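Local coordinates for probable oxidoreductase (PDB 4EYE), which probably acts as an oxidoreductase of the quinone oxidoreductase-like family within the medium-chain dehydrogenases, at residues A[104-109]-A[135-140]; A[147-152]-A[284-289]. All coordinates share one frame; numbering follows the deposited sequence.

Contact 1 (A[104-109]-A[135-140])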
ATOM      1  N   ARG A 104      -4.982 -14.277  14.406  1.00 19.63           N
ATOM      2  CA  ARG A 104      -4.634 -13.878  13.049  1.00 19.33           C
ATOM      3  C   ARG A 104      -4.473 -12.336  13.026  1.00 18.95           C
ATOM      4  O   ARG A 104      -5.434 -11.582  13.299  1.00 18.98           O
ATOM      5  CB  ARG A 104      -5.742 -14.254  12.105  1.00 19.54           C
ATOM      6  CG  ARG A 104      -5.897 -15.749  11.903  1.00 19.82           C
ATOM      7  CD  ARG A 104      -7.004 -15.962  10.882  1.00 20.00           C
ATOM      8  NE  ARG A 104      -6.524 -15.584   9.570  1.00 19.73           N
ATOM      9  CZ  ARG A 104      -7.230 -15.029   8.577  1.00 19.64           C
ATOM     10  NH1 ARG A 104      -8.500 -14.636   8.716  1.00 19.59           N
ATOM     11  NH2 ARG A 104      -6.589 -14.765   7.432  1.00 19.36           N
ATOM     12  N   VAL A 105      -3.280 -11.874  12.713  1.00 18.36           N
ATOM     13  CA  VAL A 105      -2.948 -10.450  12.824  1.00 18.09           C
ATOM     14  C   VAL A 105      -2.213  -9.952  11.562  1.00 18.16           C
ATOM     15  O   VAL A 105      -1.605 -10.732  10.799  1.00 17.78           O
ATOM     16  CB  VAL A 105      -2.068 -10.172  14.056  1.00 18.03           C
ATOM     17  CG1 VAL A 105      -2.839 -10.378  15.389  1.00 18.07           C
ATOM     18  CG2 VAL A 105      -0.751 -10.993  13.973  1.00 17.78           C
ATOM     19  N   MET A 106      -2.324  -8.635  11.371  1.00 18.52           N
ATOM     20  CA  MET A 106      -1.523  -7.848  10.468  1.00 18.80           C
ATOM     21  C   MET A 106      -0.488  -7.092  11.311  1.00 19.00           C
ATOM     22  O   MET A 106      -0.777  -6.717  12.452  1.00 18.96           O
ATOM     23  CB  MET A 106      -2.405  -6.864   9.732  1.00 19.27           C
ATOM     24  CG  MET A 106      -3.373  -7.554   8.783  1.00 19.75           C
ATOM     25  SD  MET A 106      -4.938  -6.692   8.556  1.00 21.51           S
ATOM     26  CE  MET A 106      -4.409  -5.128   7.901  1.00 20.74           C
ATOM     27  N   ALA A 107       0.709  -6.889  10.759  1.00 18.79           N
ATOM     28  CA  ALA A 107       1.808  -6.295  11.491  1.00 19.15           C
ATOM     29  C   ALA A 107       2.566  -5.329  10.558  1.00 19.55           C
ATOM     30  O   ALA A 107       2.691  -5.556   9.327  1.00 19.22           O
ATOM     31  CB  ALA A 107       2.758  -7.375  11.994  1.00 19.02           C
ATOM     32  N   PHE A 108       3.075  -4.251  11.124  1.00 20.39           N
ATOM     33  CA  PHE A 108       3.997  -3.424  10.376  1.00 20.83           C
ATOM     34  C   PHE A 108       5.208  -3.074  11.183  1.00 21.51           C
ATOM     35  O   PHE A 108       5.096  -2.876  12.378  1.00 20.95           O
ATOM     36  CB  PHE A 108       3.299  -2.217   9.819  1.00 21.38           C
ATOM     37  CG  PHE A 108       2.618  -1.355  10.837  1.00 22.20           C
ATOM     38  CD1 PHE A 108       3.261  -0.214  11.300  1.00 22.71           C
ATOM     39  CD2 PHE A 108       1.311  -1.603  11.261  1.00 22.39           C
ATOM     40  CE1 PHE A 108       2.654   0.625  12.230  1.00 23.09           C
ATOM     41  CE2 PHE A 108       0.683  -0.727  12.197  1.00 23.00           C
ATOM     42  CZ  PHE A 108       1.355   0.379  12.666  1.00 22.80           C
ATOM     43  N   ASN A 109       6.355  -2.995  10.495  1.00 22.05           N
ATOM     44  CA  ASN A 109       7.598  -2.479  11.087  1.00 23.42           C
ATOM     45  C   ASN A 109       8.496  -1.874   9.978  1.00 23.90           C
ATOM     46  O   ASN A 109       8.146  -1.957   8.796  1.00 23.13           O
ATOM     47  CB  ASN A 109       8.319  -3.600  11.820  1.00 23.66           C
ATOM     48  CG  ASN A 109       9.171  -3.105  12.984  1.00 24.93           C
ATOM     49  OD1 ASN A 109       9.249  -1.932  13.285  1.00 26.33           O
ATOM     50  ND2 ASN A 109       9.826  -4.027  13.639  1.00 26.46           N
ATOM     51  N   ALA A 135      -2.785 -13.195   2.562  1.00 16.83           N
ATOM     52  CA  ALA A 135      -2.322 -12.321   1.455  1.00 16.51           C
ATOM     53  C   ALA A 135      -3.203 -11.065   1.281  1.00 16.26           C
ATOM     54  O   ALA A 135      -2.718  -9.948   1.114  1.00 15.98           O
ATOM     55  CB  ALA A 135      -2.259 -13.094   0.159  1.00 16.67           C
ATOM     56  N   GLU A 136      -4.513 -11.269   1.276  1.00 16.34           N
ATOM     57  CA  GLU A 136      -5.449 -10.153   1.176  1.00 16.27           C
ATOM     58  C   GLU A 136      -5.309  -9.226   2.368  1.00 16.02           C
ATOM     59  O   GLU A 136      -5.368  -8.000   2.202  1.00 15.87           O
ATOM     60  CB  GLU A 136      -6.889 -10.675   1.043  1.00 16.66           C
ATOM     61  CG  GLU A 136      -7.182 -11.425  -0.274  1.00 17.00           C
ATOM     62  CD  GLU A 136      -8.536 -12.183  -0.211  1.00 17.45           C
ATOM     63  OE1 GLU A 136      -8.966 -12.613   0.879  1.00 17.61           O
ATOM     64  OE2 GLU A 136      -9.171 -12.244  -1.263  1.00 17.98           O
ATOM     65  N   ALA A 137      -5.085  -9.802   3.548  1.00 16.04           N
ATOM     66  CA  ALA A 137      -4.899  -9.032   4.778  1.00 15.95           C
ATOM     67  C   ALA A 137      -3.607  -8.218   4.719  1.00 15.78           C
ATOM     68  O   ALA A 137      -3.590  -7.002   4.986  1.00 15.66           O
ATOM     69  CB  ALA A 137      -4.876  -9.929   6.003  1.00 16.08           C
ATOM     70  N   VAL A 138      -2.513  -8.856   4.308  1.00 15.79           N
ATOM     71  CA  VAL A 138      -1.238  -8.058   4.229  1.00 15.74           C
ATOM     72  C   VAL A 138      -1.385  -6.929   3.235  1.00 15.75           C
ATOM     73  O   VAL A 138      -0.827  -5.808   3.426  1.00 15.72           O
ATOM     74  CB  VAL A 138       0.049  -8.932   4.024  1.00 15.82           C
ATOM     75  CG1 VAL A 138       0.222  -9.309   2.538  1.00 15.81           C
ATOM     76  CG2 VAL A 138       1.297  -8.204   4.591  1.00 15.89           C
ATOM     77  N   ALA A 139      -2.172  -7.161   2.182  1.00 15.88           N
ATOM     78  CA  ALA A 139      -2.347  -6.181   1.153  1.00 15.96           C
ATOM     79  C   ALA A 139      -2.992  -4.884   1.682  1.00 16.09           C
ATOM     80  O   ALA A 139      -2.693  -3.812   1.188  1.00 16.04           O
ATOM     81  CB  ALA A 139      -3.172  -6.742  -0.004  1.00 15.99           C
ATOM     82  N   LEU A 140      -3.861  -5.016   2.680  1.00 16.39           N
ATOM     83  CA  LEU A 140      -4.465  -3.888   3.372  1.00 16.69           C
ATOM     84  C   LEU A 140      -3.448  -2.964   4.028  1.00 16.93           C
ATOM     85  O   LEU A 140      -3.680  -1.771   4.147  1.00 17.20           O
ATOM     86  CB  LEU A 140      -5.413  -4.336   4.497  1.00 16.81           C
ATOM     87  CG  LEU A 140      -6.784  -4.908   4.222  1.00 17.08           C
ATOM     88  CD1 LEU A 140      -7.517  -5.245   5.541  1.00 17.34           C
ATOM     89  CD2 LEU A 140      -7.648  -3.995   3.329  1.00 17.09           C
TER

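Contact 2 (A[147-152]-A[284-289])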
ATOM      1  N   MET A 147      -4.680   4.997   1.844  1.00 15.79           N
ATOM      2  CA  MET A 147      -5.753   5.522   1.023  1.00 15.87           C
ATOM      3  C   MET A 147      -7.034   5.799   1.814  1.00 16.12           C
ATOM      4  O   MET A 147      -7.694   6.785   1.520  1.00 16.28           O
ATOM      5  CB  MET A 147      -5.989   4.682  -0.247  1.00 15.76           C
ATOM      6  CG  MET A 147      -4.885   4.819  -1.329  1.00 15.75           C
ATOM      7  SD  MET A 147      -4.469   6.559  -1.747  1.00 15.94           S
ATOM      8  CE  MET A 147      -6.094   7.240  -2.086  1.00 16.03           C
ATOM      9  N   TYR A 148      -7.316   5.037   2.878  1.00 16.34           N
ATOM     10  CA  TYR A 148      -8.439   5.370   3.775  1.00 16.70           C
ATOM     11  C   TYR A 148      -8.185   6.744   4.410  1.00 17.04           C
ATOM     12  O   TYR A 148      -9.041   7.629   4.363  1.00 17.25           O
ATOM     13  CB  TYR A 148      -8.672   4.337   4.876  1.00 16.84           C
ATOM     14  CG  TYR A 148     -10.016   4.524   5.538  1.00 17.21           C
ATOM     15  CD1 TYR A 148     -11.130   3.820   5.085  1.00 17.42           C
ATOM     16  CD2 TYR A 148     -10.183   5.420   6.565  1.00 17.53           C
ATOM     17  CE1 TYR A 148     -12.379   4.004   5.641  1.00 17.80           C
ATOM     18  CE2 TYR A 148     -11.435   5.628   7.132  1.00 17.91           C
ATOM     19  CZ  TYR A 148     -12.525   4.881   6.664  1.00 18.01           C
ATOM     20  OH  TYR A 148     -13.750   5.070   7.219  1.00 18.48           O
ATOM     21  N   PHE A 149      -7.020   6.890   5.020  1.00 17.17           N
ATOM     22  CA  PHE A 149      -6.560   8.170   5.535  1.00 17.60           C
ATOM     23  C   PHE A 149      -6.612   9.302   4.505  1.00 17.79           C
ATOM     24  O   PHE A 149      -7.140  10.359   4.799  1.00 18.17           O
ATOM     25  CB  PHE A 149      -5.133   7.996   6.038  1.00 17.65           C
ATOM     26  CG  PHE A 149      -4.412   9.281   6.329  1.00 18.02           C
ATOM     27  CD1 PHE A 149      -4.773  10.076   7.430  1.00 18.36           C
ATOM     28  CD2 PHE A 149      -3.322   9.648   5.577  1.00 18.08           C
ATOM     29  CE1 PHE A 149      -4.062  11.224   7.737  1.00 18.80           C
ATOM     30  CE2 PHE A 149      -2.606  10.818   5.876  1.00 18.50           C
ATOM     31  CZ  PHE A 149      -2.972  11.594   6.957  1.00 18.81           C
ATOM     32  N   ALA A 150      -6.072   9.070   3.307  1.00 17.80           N
ATOM     33  CA  ALA A 150      -6.084  10.085   2.246  1.00 18.18           C
ATOM     34  C   ALA A 150      -7.487  10.557   1.938  1.00 18.44           C
ATOM     35  O   ALA A 150      -7.742  11.765   1.773  1.00 18.72           O
ATOM     36  CB  ALA A 150      -5.454   9.547   0.929  1.00 17.88           C
ATOM     37  N   TYR A 151      -8.383   9.600   1.782  1.00 18.52           N
ATOM     38  CA  TYR A 151      -9.779   9.922   1.464  1.00 18.96           C
ATOM     39  C   TYR A 151     -10.589  10.486   2.630  1.00 19.81           C
ATOM     40  O   TYR A 151     -11.249  11.555   2.519  1.00 20.54           O
ATOM     41  CB  TYR A 151     -10.473   8.674   0.947  1.00 18.71           C
ATOM     42  CG  TYR A 151     -10.117   8.277  -0.463  1.00 18.44           C
ATOM     43  CD1 TYR A 151      -9.829   9.211  -1.432  1.00 18.40           C
ATOM     44  CD2 TYR A 151     -10.125   6.931  -0.837  1.00 18.23           C
ATOM     45  CE1 TYR A 151      -9.563   8.826  -2.746  1.00 18.36           C
ATOM     46  CE2 TYR A 151      -9.827   6.546  -2.118  1.00 18.12           C
ATOM     47  CZ  TYR A 151      -9.558   7.462  -3.076  1.00 18.17           C
ATOM     48  OH  TYR A 151      -9.327   7.012  -4.382  1.00 18.03           O
ATOM     49  N   ALA A 152     -10.515   9.829   3.770  1.00 20.01           N
ATOM     50  CA  ALA A 152     -11.383  10.183   4.888  1.00 20.57           C
ATOM     51  C   ALA A 152     -10.884  11.412   5.613  1.00 21.25           C
ATOM     52  O   ALA A 152     -11.686  12.269   5.962  1.00 22.51           O
ATOM     53  CB  ALA A 152     -11.493   9.025   5.838  1.00 19.97           C
ATOM     54  N   GLY A 284       2.554   7.818   7.267  1.00 23.46           N
ATOM     55  CA  GLY A 284       3.570   7.436   8.291  1.00 24.11           C
ATOM     56  C   GLY A 284       3.797   8.566   9.275  1.00 25.75           C
ATOM     57  O   GLY A 284       3.696   8.399  10.487  1.00 25.75           O
ATOM     58  N   GLU A 285       4.035   9.763   8.742  1.00 27.37           N
ATOM     59  CA  GLU A 285       4.294  10.912   9.575  1.00 28.21           C
ATOM     60  C   GLU A 285       3.064  11.251  10.407  1.00 26.89           C
ATOM     61  O   GLU A 285       3.167  11.586  11.582  1.00 26.14           O
ATOM     62  CB  GLU A 285       4.725  12.096   8.699  1.00 31.70           C
ATOM     63  CG  GLU A 285       5.018  13.364   9.473  1.00 35.73           C
ATOM     64  CD  GLU A 285       6.084  13.128  10.526  1.00 38.54           C
ATOM     65  OE1 GLU A 285       7.074  12.421  10.201  1.00 42.41           O
ATOM     66  OE2 GLU A 285       5.929  13.624  11.662  1.00 41.82           O
ATOM     67  N   PHE A 286       1.893  11.171   9.806  1.00 25.14           N
ATOM     68  CA  PHE A 286       0.658  11.457  10.555  1.00 24.73           C
ATOM     69  C   PHE A 286       0.448  10.488  11.706  1.00 24.48           C
ATOM     70  O   PHE A 286       0.083  10.871  12.811  1.00 23.87           O
ATOM     71  CB  PHE A 286      -0.559  11.412   9.604  1.00 24.06           C
ATOM     72  CG  PHE A 286      -1.852  11.778  10.270  1.00 23.76           C
ATOM     73  CD1 PHE A 286      -2.192  13.108  10.468  1.00 23.93           C
ATOM     74  CD2 PHE A 286      -2.715  10.794  10.726  1.00 23.26           C
ATOM     75  CE1 PHE A 286      -3.393  13.444  11.082  1.00 24.38           C
ATOM     76  CE2 PHE A 286      -3.907  11.124  11.386  1.00 23.38           C
ATOM     77  CZ  PHE A 286      -4.247  12.443  11.557  1.00 23.66           C
ATOM     78  N   LEU A 287       0.660   9.206  11.416  1.00 25.16           N
ATOM     79  CA  LEU A 287       0.468   8.159  12.372  1.00 26.34           C
ATOM     80  C   LEU A 287       1.394   8.333  13.589  1.00 27.54           C
ATOM     81  O   LEU A 287       0.991   8.095  14.736  1.00 27.24           O
ATOM     82  CB  LEU A 287       0.666   6.801  11.656  1.00 26.80           C
ATOM     83  CG  LEU A 287       0.265   5.521  12.338  1.00 27.90           C
ATOM     84  CD1 LEU A 287      -1.194   5.611  12.730  1.00 27.83           C
ATOM     85  CD2 LEU A 287       0.566   4.334  11.419  1.00 27.77           C
ATOM     86  N   ARG A 288       2.608   8.814  13.340  1.00 28.22           N
ATOM     87  CA  ARG A 288       3.561   9.107  14.396  1.00 29.70           C
ATOM     88  C   ARG A 288       2.986  10.032  15.476  1.00 30.44           C
ATOM     89  O   ARG A 288       3.289   9.871  16.654  1.00 31.43           O
ATOM     90  CB  ARG A 288       4.882   9.733  13.828  1.00 30.15           C
ATOM     91  N   THR A 289       2.175  11.003  15.092  1.00 30.65           N
ATOM     92  CA  THR A 289       1.622  11.931  16.070  1.00 31.14           C
ATOM     93  C   THR A 289       0.148  11.684  16.373  1.00 29.72           C
ATOM     94  O   THR A 289      -0.423  12.375  17.179  1.00 29.64           O
ATOM     95  CB  THR A 289       1.831  13.410  15.633  1.00 32.30           C
ATOM     96  OG1 THR A 289       1.435  13.578  14.271  1.00 35.21           O
ATOM     97  CG2 THR A 289       3.337  13.813  15.792  1.00 34.05           C
TER

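Contact 1 (A[104-109]-A[135-140])
Met106, on a strand of the mixed beta-sheet that belongs to the GroES-like part of the protein, reaches across to Ala137 and Leu140 on helix 134-140, which lies against that sheet. At the closest backbone approach the CA atoms of Met106 and Val138 are 6.2 Å apart, near enough for one long, flexible side chain to fill the space between strand and helix. The thioether of Met106 does nearly all the work. Its CG sets out beside the backbone N (chi1 -67°), and two further bends, at chi2 (149°) and chi3 (60°), bring the chain along the helix surface instead of straight into it. CG lies 4.0 Å from CB of Ala137, and SD stays beside the same methyl. The terminal CE lies against the helix surface, 3.6 Å from CB of Leu140, with CD1 of Leu140 and the carbonyl O of Ala137 also close by. That oxygen accepts a weak bond from Leu140 N; the methyl, having no polar hydrogen to give, touches it by van der Waals contact. Each residue suits its place: Ala137 offers a low methyl that lets the helix come close, Leu140 a broad apolar wall, and Met106 a flexible unbranched chain that can curve to touch both. No hydrogen bond joins the two segments here. The strand pairs with strand 85-92 on one side and with strand 125-127 and its flanking residues on the other, while Arg104 reaches Asp134 by a salt bridge through NH2. A helix laid against a sheet, sealed by buried apolar side chains, is the helix-on-sheet packing of the GroES-like catalytic domain of medium-chain dehydrogenases.

Contact 2 (A[147-152]-A[284-289])
Helices 143-154 and 283-289 approach with their closest CA atoms, those of Phe149 and Phe286, 9.4 Å apart, a spacing wide enough for two aromatic rings to meet between them. Both side chains have CG anti to the backbone N (chi1 168° for Phe149, -176° for Phe286), which carries the rings off their helices toward each other. Phe149 comes over one face of the Phe286 ring: its CE1 stands 3.3 Å above that plane, displaced toward the rim near CD2 of Phe286. Alongside it, CZ of Phe149 is 3.5 Å from CG of Phe286 and 3.6 Å from its CB, so the outer end of one ring rests on the root of the other. The planes are inclined by 36° and the centroids lie 4.6 Å apart, an oblique pairing. Phenylalanine suits both positions because a large flat hydrocarbon can bridge the distance with no polar group to satisfy. The carbonyl O of Phe286 accepts hydrogen bonds from Thr289 N and His290 ND1 and a weak one from Thr289 OG1, and the His290 ring stacks on Phe286. Phe149 also meets the ring of Trp283 and touches Val281, which extends the aromatic cluster toward the start of helix 283-289. Elsewhere on helix 143-154, Met147 and Tyr151 pack on helix 171-182 and strand 228-233, while Tyr148 and Ala152 touch helix 293-306; Phe149 thus carries the side turned to helix 283-289, which follows strand 277-280 at one edge of the parallel Rossmann sheet.

Contact 1 is a fully buried seam between a strand and a helix, whereas contact 2 joins two helices and is only partly buried, with Phe149 inside and Phe286 reaching the surface. Both depend on apolar contact without a hydrogen bond across, yet by different means: a bendable thioether fitted to the aliphatic side chains of an alanine and a leucine in contact 1, stiff rings set obliquely in contact 2. Their centres lie about 17 Å apart. Helices 134-140 and 143-154 follow one another in the chain, leading from the mixed sheet of the GroES-like part toward the parallel Rossmann sheet, and the two contacts also touch directly where Phe108 CZ packs 4.2 Å from Leu287 CD2.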